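PDB 2RK9: Glyoxalase/bleomycin resistance protein/dioxygenase from Vibrio splendidus, which is of undetermined function but belongs to the glyoxalase/bleomycin resistance protein/dioxygenase superfamily, whose members commonly bind a metal ion or small ligands in a cleft between paired modules. Local coordinates for residues S21-V24 with D25-F29. The protein carries 1 engineered substitution. Sequence-based numbering, arbitrary orientation.
Sequences SFFV and DVLGF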
ATOM      1  N   SER B  21      16.748   8.396   3.140  1.00  8.26           N
ATOM      2  CA  SER B  21      18.016   7.733   3.433  1.00  8.64           C
ATOM      3  C   SER B  21      17.791   6.318   3.921  1.00  7.57           C
ATOM      4  O   SER B  21      18.574   5.419   3.623  1.00  8.23           O
ATOM      5  CB  SER B  21      18.804   8.518   4.481  1.00  9.23           C
ATOM      6  OG  SER B  21      19.096   9.818   4.001  1.00 14.28           O
ATOM      7  N   PHE B  22      16.718   6.121   4.676  1.00  6.72           N
ATOM      8  CA  PHE B  22      16.412   4.797   5.197  1.00  7.74           C
ATOM      9  C   PHE B  22      16.112   3.848   4.048  1.00  6.95           C
ATOM     10  O   PHE B  22      16.662   2.754   3.969  1.00  7.39           O
ATOM     11  CB  PHE B  22      15.198   4.841   6.119  1.00  7.46           C
ATOM     12  CG  PHE B  22      14.895   3.525   6.756  1.00  9.61           C
ATOM     13  CD1 PHE B  22      15.611   3.105   7.873  1.00  9.69           C
ATOM     14  CD2 PHE B  22      13.912   2.692   6.232  1.00  9.22           C
ATOM     15  CE1 PHE B  22      15.353   1.872   8.457  1.00 10.86           C
ATOM     16  CE2 PHE B  22      13.651   1.458   6.810  1.00 10.61           C
ATOM     17  CZ  PHE B  22      14.370   1.048   7.924  1.00 10.14           C
ATOM     18  N   PHE B  23      15.224   4.270   3.155  1.00  7.26           N
ATOM     19  CA  PHE B  23      14.863   3.438   2.018  1.00  7.17           C
ATOM     20  C   PHE B  23      16.040   3.172   1.090  1.00  7.18           C
ATOM     21  O   PHE B  23      16.226   2.050   0.630  1.00  6.34           O
ATOM     22  CB  PHE B  23      13.719   4.075   1.230  1.00  6.85           C
ATOM     23  CG  PHE B  23      12.368   3.785   1.800  1.00  8.02           C
ATOM     24  CD1 PHE B  23      11.949   4.390   2.977  1.00  8.15           C
ATOM     25  CD2 PHE B  23      11.537   2.858   1.188  1.00  8.61           C
ATOM     26  CE1 PHE B  23      10.719   4.078   3.541  1.00  8.05           C
ATOM     27  CE2 PHE B  23      10.303   2.534   1.741  1.00  8.70           C
ATOM     28  CZ  PHE B  23       9.894   3.145   2.922  1.00  9.14           C
ATOM     29  N   VAL B  24      16.831   4.203   0.814  1.00  7.55           N
ATOM     30  CA  VAL B  24      17.978   4.035  -0.072  1.00  7.49           C
ATOM     31  C   VAL B  24      19.130   3.287   0.604  1.00  8.99           C
ATOM     32  O   VAL B  24      19.570   2.247   0.120  1.00  9.07           O
ATOM     33  CB  VAL B  24      18.511   5.408  -0.588  1.00  7.47           C
ATOM     34  CG1 VAL B  24      19.804   5.212  -1.360  1.00  6.92           C
ATOM     35  CG2 VAL B  24      17.478   6.067  -1.480  1.00  7.01           C
ATOM     36  N   ASP B  25      19.610   3.804   1.731  1.00  8.84           N
ATOM     37  CA  ASP B  25      20.737   3.180   2.413  1.00 11.57           C
ATOM     38  C   ASP B  25      20.452   1.824   3.064  1.00 11.08           C
ATOM     39  O   ASP B  25      21.161   0.847   2.817  1.00 11.65           O
ATOM     40  CB  ASP B  25      21.321   4.141   3.461  1.00 12.46           C
ATOM     41  CG  ASP B  25      21.729   5.488   2.871  1.00 16.27           C
ATOM     42  OD1 ASP B  25      22.094   5.540   1.676  1.00 16.65           O
ATOM     43  OD2 ASP B  25      21.699   6.497   3.618  1.00 18.85           O
ATOM     44  N   VAL B  26      19.417   1.760   3.893  1.00 10.09           N
ATOM     45  CA  VAL B  26      19.080   0.520   4.582  1.00  8.66           C
ATOM     46  C   VAL B  26      18.389  -0.532   3.715  1.00  9.86           C
ATOM     47  O   VAL B  26      18.742  -1.713   3.768  1.00 10.86           O
ATOM     48  CB  VAL B  26      18.178   0.799   5.812  1.00  8.84           C
ATOM     49  CG1 VAL B  26      17.843  -0.508   6.520  1.00 10.06           C
ATOM     50  CG2 VAL B  26      18.884   1.760   6.776  1.00  9.30           C
ATOM     51  N   LEU B  27      17.411  -0.114   2.916  1.00  9.14           N
ATOM     52  CA  LEU B  27      16.663  -1.061   2.092  1.00  8.02           C
ATOM     53  C   LEU B  27      17.139  -1.228   0.652  1.00  8.92           C
ATOM     54  O   LEU B  27      16.737  -2.165  -0.035  1.00  8.78           O
ATOM     55  CB  LEU B  27      15.176  -0.691   2.113  1.00  8.94           C
ATOM     56  CG  LEU B  27      14.522  -0.656   3.501  1.00  8.92           C
ATOM     57  CD1 LEU B  27      13.042  -0.328   3.366  1.00  8.98           C
ATOM     58  CD2 LEU B  27      14.699  -2.006   4.187  1.00 10.16           C
ATOM     59  N   GLY B  28      17.986  -0.318   0.189  1.00  8.47           N
ATOM     60  CA  GLY B  28      18.503  -0.427  -1.163  1.00  8.66           C
ATOM     61  C   GLY B  28      17.594   0.058  -2.275  1.00  8.39           C
ATOM     62  O   GLY B  28      17.773  -0.331  -3.427  1.00  9.93           O
ATOM     63  N   PHE B  29      16.610   0.892  -1.951  1.00  8.40           N
ATOM     64  CA  PHE B  29      15.725   1.415  -2.983  1.00  7.87           C
ATOM     65  C   PHE B  29      16.509   2.407  -3.828  1.00  7.80           C
ATOM     66  O   PHE B  29      17.571   2.875  -3.419  1.00  9.03           O
ATOM     67  CB  PHE B  29      14.522   2.139  -2.369  1.00  8.19           C
ATOM     68  CG  PHE B  29      13.441   1.226  -1.877  1.00  8.14           C
ATOM     69  CD1 PHE B  29      13.708   0.259  -0.916  1.00  9.61           C
ATOM     70  CD2 PHE B  29      12.145   1.348  -2.363  1.00  8.39           C
ATOM     71  CE1 PHE B  29      12.695  -0.576  -0.445  1.00 10.00           C
ATOM     72  CE2 PHE B  29      11.127   0.524  -1.903  1.00  8.66           C
ATOM     73  CZ  PHE B  29      11.401  -0.441  -0.942  1.00  9.47           C
TER
HETATM   74  O   HOH W   1      20.127   2.295  -2.992  1.00 28.77           O
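Ser21 O receives Asp25 N at 2.7 Å as in an ordinary alpha helix, but the next turn widens in the pi manner: Phe22 O takes Leu27 N at 3.1 Å besides a weak bond from Val26 N. Beyond the helix end, Phe29 N bonds back to Phe23 O at 2.9 Å, six residues apart. Gly28 leaves helical angles with a phi of +80°, which glycine, lacking CB, adopts without strain against Leu27 O. The chain leaves the helix here, and a water donates to both Val24 O and Phe29 O, tying the last turn to the exit.

Phe22 holds CG anti to its own N (chi1 -176°), which swings the ring across Val26, one face toward it. The valine's CB makes a CH-pi contact 4.1 Å from the ring centroid; CG1 also lies over this face, while CG2 sits by CD1 at the rim. Flat rings suit such branched neighbours: Leu27 brings CD1 to within 3.9 Å of Phe22 CE2, and the same methyl lies over the rim of one face of Phe23, so the leucine fills the angle between two rings. The side chains of Phe23 and Phe29 run side by side in the same direction, yet their planes stand at 79°: Phe23 CD2 points into the middle of the Phe29 face, a T-shaped pair with centroids 5.0 Å apart. Polar Asp25 suits its exposed position.

Both phenylalanines also rest on Leu43 of strand 40-45, while Arg90 of the second subunit hydrogen-bonds Asp25 O. A glycine with positive phi thus terminates the helix of a beta-alpha-beta-beta-beta module, the repeating unit of this superfamily, and leads it into strand 30-35.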